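Local atomic coordinates of acyl-coenzyme A oxidase 1 (PDB entry 5Y9D), a protein that oxidises 2,3-saturated acyl-CoAs to (2E)-enoyl-CoAs with FAD as cofactor and oxygen as electron acceptor, releasing hydrogen peroxide in peroxisomal beta-oxidation. Residues E62-S67 against L111-L116; V322-L327 against D645-S650. All coordinates share one frame; numbering follows the deposited sequence.

Contact 1: residues E62-S67 against L111-L116; sequences EKIMSS and LWRAQL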
ATOM      1  N   GLU A  62      23.992  17.258   8.577  1.00 31.53           N
ATOM      2  CA  GLU A  62      23.315  18.498   8.994  1.00 32.25           C
ATOM      3  C   GLU A  62      23.520  19.647   7.989  1.00 29.88           C
ATOM      4  O   GLU A  62      22.554  20.311   7.646  1.00 26.24           O
ATOM      5  CB  GLU A  62      23.705  18.893  10.431  1.00 34.37           C
ATOM      6  CG  GLU A  62      22.886  18.075  11.440  1.00 38.81           C
ATOM      7  CD  GLU A  62      23.305  18.217  12.903  1.00 43.64           C
ATOM      8  OE1 GLU A  62      24.472  18.594  13.191  1.00 44.66           O
ATOM      9  OE2 GLU A  62      22.451  17.912  13.775  1.00 47.19           O
ATOM     10  N   LYS A  63      24.749  19.845   7.509  1.00 30.13           N
ATOM     11  CA  LYS A  63      25.018  20.785   6.420  1.00 34.55           C
ATOM     12  C   LYS A  63      24.151  20.541   5.185  1.00 33.45           C
ATOM     13  O   LYS A  63      23.687  21.494   4.570  1.00 35.15           O
ATOM     14  CB  LYS A  63      26.485  20.769   5.984  1.00 40.71           C
ATOM     15  CG  LYS A  63      27.320  21.955   6.469  1.00 47.52           C
ATOM     16  CD  LYS A  63      28.753  21.935   5.919  1.00 50.57           C
ATOM     17  CE  LYS A  63      29.671  20.978   6.677  1.00 55.20           C
ATOM     18  NZ  LYS A  63      31.128  21.219   6.433  1.00 57.24           N
ATOM     19  N   ILE A  64      23.927  19.291   4.801  1.00 32.04           N
ATOM     20  CA  ILE A  64      23.121  19.057   3.620  1.00 33.84           C
ATOM     21  C   ILE A  64      21.703  19.530   3.910  1.00 35.18           C
ATOM     22  O   ILE A  64      21.061  20.180   3.073  1.00 34.15           O
ATOM     23  CB  ILE A  64      23.047  17.573   3.178  1.00 34.81           C
ATOM     24  CG1 ILE A  64      24.414  16.932   2.968  1.00 33.68           C
ATOM     25  CG2 ILE A  64      22.235  17.461   1.904  1.00 37.35           C
ATOM     26  CD1 ILE A  64      25.373  17.814   2.259  1.00 35.72           C
ATOM     27  N   MET A  65      21.215  19.177   5.097  1.00 36.10           N
ATOM     28  CA  MET A  65      19.811  19.371   5.440  1.00 33.94           C
ATOM     29  C   MET A  65      19.438  20.805   5.636  1.00 32.48           C
ATOM     30  O   MET A  65      18.326  21.163   5.270  1.00 32.73           O
ATOM     31  CB  MET A  65      19.430  18.548   6.659  1.00 35.70           C
ATOM     32  CG  MET A  65      19.442  17.076   6.306  1.00 39.87           C
ATOM     33  SD  MET A  65      19.415  15.982   7.718  1.00 44.19           S
ATOM     34  CE  MET A  65      17.646  15.802   7.840  1.00 40.95           C
ATOM     35  N   SER A  66      20.335  21.639   6.177  1.00 31.34           N
ATOM     36  CA  SER A  66      20.021  23.074   6.248  1.00 31.73           C
ATOM     37  C   SER A  66      20.014  23.723   4.872  1.00 30.80           C
ATOM     38  O   SER A  66      19.290  24.685   4.649  1.00 33.75           O
ATOM     39  CB  SER A  66      20.985  23.861   7.121  1.00 30.70           C
ATOM     40  OG  SER A  66      21.829  23.001   7.810  1.00 32.97           O
ATOM     41  N   SER A  67      20.844  23.251   3.955  1.00 29.46           N
ATOM     42  CA  SER A  67      20.755  23.792   2.609  1.00 31.64           C
ATOM     43  C   SER A  67      19.417  23.469   2.047  1.00 29.32           C
ATOM     44  O   SER A  67      18.748  24.357   1.540  1.00 34.79           O
ATOM     45  CB  SER A  67      21.830  23.263   1.692  1.00 33.10           C
ATOM     46  OG  SER A  67      23.063  23.710   2.191  1.00 38.36           O
ATOM     47  N   LEU A 111      25.237  11.103  -3.177  1.00 35.25           N
ATOM     48  CA  LEU A 111      24.317  10.102  -2.627  1.00 34.00           C
ATOM     49  C   LEU A 111      23.442  10.743  -1.550  1.00 33.57           C
ATOM     50  O   LEU A 111      22.202  10.695  -1.631  1.00 31.75           O
ATOM     51  CB  LEU A 111      25.079   8.916  -2.035  1.00 38.36           C
ATOM     52  CG  LEU A 111      25.687   7.929  -3.054  1.00 46.99           C
ATOM     53  CD1 LEU A 111      26.743   7.016  -2.430  1.00 46.26           C
ATOM     54  CD2 LEU A 111      24.603   7.092  -3.744  1.00 49.90           C
ATOM     55  N   TRP A 112      24.096  11.363  -0.559  1.00 31.11           N
ATOM     56  CA  TRP A 112      23.409  11.854   0.626  1.00 30.18           C
ATOM     57  C   TRP A 112      22.496  13.007   0.322  1.00 27.93           C
ATOM     58  O   TRP A 112      21.412  13.095   0.836  1.00 27.15           O
ATOM     59  CB  TRP A 112      24.399  12.207   1.733  1.00 32.45           C
ATOM     60  CG  TRP A 112      25.035  10.982   2.402  1.00 36.51           C
ATOM     61  CD1 TRP A 112      24.721   9.644   2.193  1.00 38.06           C
ATOM     62  CD2 TRP A 112      26.033  10.994   3.413  1.00 35.54           C
ATOM     63  NE1 TRP A 112      25.485   8.845   3.003  1.00 36.82           N
ATOM     64  CE2 TRP A 112      26.304   9.643   3.756  1.00 38.03           C
ATOM     65  CE3 TRP A 112      26.764  12.003   4.031  1.00 36.24           C
ATOM     66  CZ2 TRP A 112      27.268   9.291   4.706  1.00 37.76           C
ATOM     67  CZ3 TRP A 112      27.726  11.649   4.984  1.00 37.48           C
ATOM     68  CH2 TRP A 112      27.957  10.311   5.317  1.00 36.59           C
ATOM     69  N   ARG A 113      22.899  13.891  -0.550  1.00 28.67           N
ATOM     70  CA  ARG A 113      22.014  15.010  -0.874  1.00 28.99           C
ATOM     71  C   ARG A 113      20.745  14.534  -1.560  1.00 26.63           C
ATOM     72  O   ARG A 113      19.655  15.046  -1.315  1.00 28.25           O
ATOM     73  CB  ARG A 113      22.754  15.984  -1.745  1.00 29.29           C
ATOM     74  CG  ARG A 113      22.080  17.303  -1.904  1.00 29.29           C
ATOM     75  CD  ARG A 113      22.876  18.115  -2.895  1.00 29.12           C
ATOM     76  NE  ARG A 113      24.255  18.283  -2.448  1.00 29.59           N
ATOM     77  CZ  ARG A 113      24.610  19.041  -1.418  1.00 30.52           C
ATOM     78  NH1 ARG A 113      23.702  19.688  -0.722  1.00 33.57           N
ATOM     79  NH2 ARG A 113      25.879  19.160  -1.075  1.00 31.90           N
ATOM     80  N   ALA A 114      20.888  13.536  -2.400  1.00 27.02           N
ATOM     81  CA  ALA A 114      19.735  12.914  -3.062  1.00 28.89           C
ATOM     82  C   ALA A 114      18.840  12.113  -2.072  1.00 28.35           C
ATOM     83  O   ALA A 114      17.621  12.294  -2.028  1.00 30.08           O
ATOM     84  CB  ALA A 114      20.217  12.045  -4.227  1.00 28.10           C
ATOM     85  N   GLN A 115      19.445  11.286  -1.241  1.00 28.86           N
ATOM     86  CA  GLN A 115      18.697  10.521  -0.240  1.00 30.09           C
ATOM     87  C   GLN A 115      17.925  11.407   0.735  1.00 30.10           C
ATOM     88  O   GLN A 115      16.720  11.220   0.931  1.00 28.00           O
ATOM     89  CB  GLN A 115      19.641   9.582   0.520  1.00 32.08           C
ATOM     90  CG  GLN A 115      20.167   8.458  -0.338  1.00 33.33           C
ATOM     91  CD  GLN A 115      21.434   7.809   0.187  1.00 35.78           C
ATOM     92  OE1 GLN A 115      21.870   8.019   1.338  1.00 38.61           O
ATOM     93  NE2 GLN A 115      22.016   6.973  -0.651  1.00 35.56           N
ATOM     94  N   LEU A 116      18.604  12.398   1.309  1.00 31.96           N
ATOM     95  CA  LEU A 116      17.974  13.292   2.282  1.00 33.70           C
ATOM     96  C   LEU A 116      16.829  14.115   1.681  1.00 36.17           C
ATOM     97  O   LEU A 116      15.786  14.332   2.317  1.00 38.50           O
ATOM     98  CB  LEU A 116      18.999  14.222   2.888  1.00 33.55           C
ATOM     99  CG  LEU A 116      20.160  13.542   3.608  1.00 36.99           C
ATOM    100  CD1 LEU A 116      21.359  14.483   3.698  1.00 38.11           C
ATOM    101  CD2 LEU A 116      19.743  13.081   4.988  1.00 39.40           C
TER
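The guanidinium of R113 meets I64 obliquely: methyl CD1 of I64 lies 3.6 Å from NH2 of R113 and touches its CZ and NH1 more loosely. The same flat group forms a cation-pi contact with Y101, and its NE makes a salt bridge to D105, so its charge is met outside the two helices while toward 62-67 it meets the apolar side chain of I64. A bend at chi3 (-58°) in the otherwise extended R113 chain turns the guanidinium back toward I64, whose CG2 sits 3.7 Å from CA of R113. On its other flank I64 meets L116, with CD1 of L116 3.6 Å from CB of I64. I64 thus fits between R113 and L116, one turn apart on 111-116, and crosses each at about a right angle. M65 adds its sulfur, SD, 4.0 Å from CD2 of L116. The axes of segments 62-67 and 111-116 approach to 9.9 Å, crossing at -51°. This buried seam joins helices 55-70 and 107-118 of the N-terminal all-helical region. W112 extends it by reaching E57, I60 and V61, while L111 and Q115 pack against helix 306-334, A114 meets helix 122-142, and L111 also touches helix 355-391.

Contact 2: residues V322-L327 against D645-S650; sequences VSKRFL and DAFGLS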
ATOM      1  N   VAL A 322      13.115   7.329   4.335  1.00 23.40           N
ATOM      2  CA  VAL A 322      11.681   7.539   4.293  1.00 23.11           C
ATOM      3  C   VAL A 322      10.941   6.802   5.441  1.00 23.12           C
ATOM      4  O   VAL A 322       9.947   7.278   5.952  1.00 23.60           O
ATOM      5  CB  VAL A 322      11.151   7.110   2.915  1.00 23.20           C
ATOM      6  CG1 VAL A 322       9.613   7.026   2.900  1.00 22.91           C
ATOM      7  CG2 VAL A 322      11.691   8.066   1.854  1.00 22.28           C
ATOM      8  N   SER A 323      11.425   5.634   5.832  1.00 23.77           N
ATOM      9  CA  SER A 323      10.854   4.911   6.969  1.00 23.57           C
ATOM     10  C   SER A 323      10.994   5.708   8.217  1.00 22.98           C
ATOM     11  O   SER A 323      10.074   5.802   8.992  1.00 21.79           O
ATOM     12  CB  SER A 323      11.533   3.566   7.166  1.00 23.51           C
ATOM     13  OG  SER A 323      11.018   2.663   6.204  1.00 25.82           O
ATOM     14  N   LYS A 324      12.143   6.333   8.391  1.00 24.81           N
ATOM     15  CA  LYS A 324      12.374   7.008   9.626  1.00 25.63           C
ATOM     16  C   LYS A 324      11.509   8.255   9.698  1.00 27.87           C
ATOM     17  O   LYS A 324      11.221   8.724  10.794  1.00 30.09           O
ATOM     18  CB  LYS A 324      13.836   7.324   9.829  1.00 24.33           C
ATOM     19  CG  LYS A 324      14.286   8.663   9.280  1.00 24.25           C
ATOM     20  CD  LYS A 324      15.813   8.690   9.190  1.00 23.64           C
ATOM     21  CE  LYS A 324      16.258   9.990   8.590  1.00 24.16           C
ATOM     22  NZ  LYS A 324      17.711  10.113   8.697  1.00 25.67           N
ATOM     23  N   ARG A 325      11.093   8.778   8.547  1.00 26.68           N
ATOM     24  CA  ARG A 325      10.271   9.954   8.545  1.00 26.78           C
ATOM     25  C   ARG A 325       8.874   9.583   9.007  1.00 26.40           C
ATOM     26  O   ARG A 325       8.294  10.230   9.867  1.00 24.56           O
ATOM     27  CB  ARG A 325      10.206  10.559   7.146  1.00 27.65           C
ATOM     28  CG  ARG A 325       9.289  11.774   7.042  1.00 27.65           C
ATOM     29  CD  ARG A 325       9.184  12.315   5.617  1.00 28.84           C
ATOM     30  NE  ARG A 325       8.030  13.196   5.505  1.00 27.70           N
ATOM     31  CZ  ARG A 325       7.293  13.360   4.416  1.00 26.83           C
ATOM     32  NH1 ARG A 325       7.574  12.726   3.281  1.00 24.06           N
ATOM     33  NH2 ARG A 325       6.219  14.132   4.501  1.00 26.92           N
ATOM     34  N   PHE A 326       8.335   8.512   8.447  1.00 27.19           N
ATOM     35  CA  PHE A 326       6.950   8.157   8.743  1.00 26.64           C
ATOM     36  C   PHE A 326       6.823   7.466  10.096  1.00 25.53           C
ATOM     37  O   PHE A 326       5.831   7.629  10.756  1.00 25.76           O
ATOM     38  CB  PHE A 326       6.315   7.392   7.575  1.00 26.41           C
ATOM     39  CG  PHE A 326       6.073   8.265   6.362  1.00 25.92           C
ATOM     40  CD1 PHE A 326       5.044   9.199   6.360  1.00 24.96           C
ATOM     41  CD2 PHE A 326       6.889   8.180   5.240  1.00 25.51           C
ATOM     42  CE1 PHE A 326       4.804  10.012   5.259  1.00 25.32           C
ATOM     43  CE2 PHE A 326       6.672   9.008   4.144  1.00 26.32           C
ATOM     44  CZ  PHE A 326       5.616   9.920   4.148  1.00 26.12           C
ATOM     45  N   LEU A 327       7.842   6.758  10.559  1.00 25.71           N
ATOM     46  CA  LEU A 327       7.780   6.218  11.922  1.00 25.92           C
ATOM     47  C   LEU A 327       7.798   7.356  12.952  1.00 27.37           C
ATOM     48  O   LEU A 327       7.084   7.303  13.970  1.00 27.56           O
ATOM     49  CB  LEU A 327       8.911   5.245  12.171  1.00 26.43           C
ATOM     50  CG  LEU A 327       8.592   3.827  11.720  1.00 27.39           C
ATOM     51  CD1 LEU A 327       9.873   3.157  11.290  1.00 28.12           C
ATOM     52  CD2 LEU A 327       7.912   3.016  12.833  1.00 27.31           C
ATOM     53  N   ASP A 645      13.857  11.029  17.913  1.00 27.22           N
ATOM     54  CA  ASP A 645      14.551  12.307  17.967  1.00 26.05           C
ATOM     55  C   ASP A 645      15.924  12.116  17.358  1.00 28.07           C
ATOM     56  O   ASP A 645      16.483  12.995  16.732  1.00 27.29           O
ATOM     57  CB  ASP A 645      14.656  12.811  19.409  1.00 28.72           C
ATOM     58  CG  ASP A 645      13.432  13.600  19.856  1.00 29.60           C
ATOM     59  OD1 ASP A 645      12.574  13.924  19.028  1.00 29.08           O
ATOM     60  OD2 ASP A 645      13.323  13.892  21.052  1.00 30.46           O
ATOM     61  N   ALA A 646      16.440  10.924  17.603  1.00 28.35           N
ATOM     62  CA  ALA A 646      17.751  10.435  17.224  1.00 28.74           C
ATOM     63  C   ALA A 646      17.902  10.396  15.729  1.00 27.38           C
ATOM     64  O   ALA A 646      19.010  10.480  15.223  1.00 27.13           O
ATOM     65  CB  ALA A 646      17.984   9.059  17.803  1.00 30.14           C
ATOM     66  N   PHE A 647      16.787  10.287  15.019  1.00 26.77           N
ATOM     67  CA  PHE A 647      16.892  10.460  13.549  1.00 27.13           C
ATOM     68  C   PHE A 647      17.489  11.810  13.048  1.00 26.22           C
ATOM     69  O   PHE A 647      18.151  11.836  12.030  1.00 28.19           O
ATOM     70  CB  PHE A 647      15.576  10.154  12.847  1.00 26.25           C
ATOM     71  CG  PHE A 647      15.153   8.740  12.982  1.00 24.90           C
ATOM     72  CD1 PHE A 647      16.080   7.738  12.904  1.00 25.22           C
ATOM     73  CD2 PHE A 647      13.841   8.417  13.213  1.00 24.77           C
ATOM     74  CE1 PHE A 647      15.708   6.428  13.039  1.00 27.14           C
ATOM     75  CE2 PHE A 647      13.460   7.111  13.353  1.00 25.20           C
ATOM     76  CZ  PHE A 647      14.394   6.115  13.266  1.00 25.56           C
ATOM     77  N   GLY A 648      17.216  12.912  13.732  1.00 26.16           N
ATOM     78  CA  GLY A 648      17.806  14.202  13.505  1.00 26.15           C
ATOM     79  C   GLY A 648      17.013  15.070  12.560  1.00 26.21           C
ATOM     80  O   GLY A 648      17.543  16.043  12.073  1.00 28.25           O
ATOM     81  N   LEU A 649      15.749  14.723  12.316  1.00 26.87           N
ATOM     82  CA  LEU A 649      14.866  15.465  11.402  1.00 27.08           C
ATOM     83  C   LEU A 649      14.233  16.756  11.930  1.00 26.54           C
ATOM     84  O   LEU A 649      13.519  16.741  12.916  1.00 28.12           O
ATOM     85  CB  LEU A 649      13.738  14.568  10.940  1.00 27.85           C
ATOM     86  CG  LEU A 649      14.258  13.335  10.210  1.00 29.94           C
ATOM     87  CD1 LEU A 649      13.115  12.532   9.652  1.00 28.26           C
ATOM     88  CD2 LEU A 649      15.216  13.773   9.112  1.00 30.28           C
ATOM     89  N   SER A 650      14.473  17.869  11.240  1.00 26.11           N
ATOM     90  CA  SER A 650      13.783  19.116  11.539  1.00 25.38           C
ATOM     91  C   SER A 650      12.342  18.987  11.065  1.00 25.60           C
ATOM     92  O   SER A 650      11.988  17.990  10.444  1.00 24.82           O
ATOM     93  CB  SER A 650      14.459  20.262  10.831  1.00 25.84           C
ATOM     94  OG  SER A 650      14.125  20.288   9.450  1.00 27.19           O
TER
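The C-terminal end of helix 640-646 and the turn after it pack, through F647 and L649, against K324 and R325 on the long helix 306-334, a helix of the C-alpha1 domain of acyl-CoA oxidases. The central feature is a CH-pi contact: CB of K324 sits over the middle of one face of the F647 ring, 3.4 Å from its centroid and 7° off the ring normal. CG of K324 lies between its own backbone N and carbonyl carbon (chi1 90°), and from there the chain runs extended past the phenyl ring, the lysine chain and the phenylalanine lying antiparallel alongside one another. CD of K324 consequently lies 3.8 Å from CG of F647, and CE of K324 goes on to CD2 of L649 at 4.0 Å. The other methyl of L649, CD1, rests against the helix backbone, 4.0 Å from CA of R325. The contact joins C-alpha1 to the C-terminal helical part of the acyl-CoA oxidase chain, between segments 318 residues apart in sequence. G648 makes the turn between the two apolar residues: its phi is positive, and its N bonds to O of D645 at 3.1 Å. S650 then takes the N-cap position of the next helix, its OG capping a backbone N there. R325 directs its guanidinium elsewhere, giving NE to the carbonyl of I654 and NH1 to that of M119, with CZ of F326 lying 3.5 Å above one face of the group, displaced from its middle. Helix 355-391 adds C368 beside K324, and Y369, whose ring meets that of F647 at about 45°; L51 of helix 44-52 also touches F647.

Contacts 1 and 2 adjoin, their centres about 14 Å apart and on the same side of the chain's centre. M65 bridges them: its CE lies 3.4 Å from CD2 of L649, so one methionine packs into both. A second tie joins the same helix and turn, since on helix 55-70 E69 OE2 is hydrogen-bonded to S650 OG. M119, in the loop just after helix 107-118, touches K324 and L649 of contact 2. Together the two contacts link the N-terminal helices to C-alpha1 and the C-terminal helical region. Both lie away from the FAD pocket and the probable proton acceptor E464, although helix 306-334 leads on to the FAD-lining residues R337, Q339 and F340.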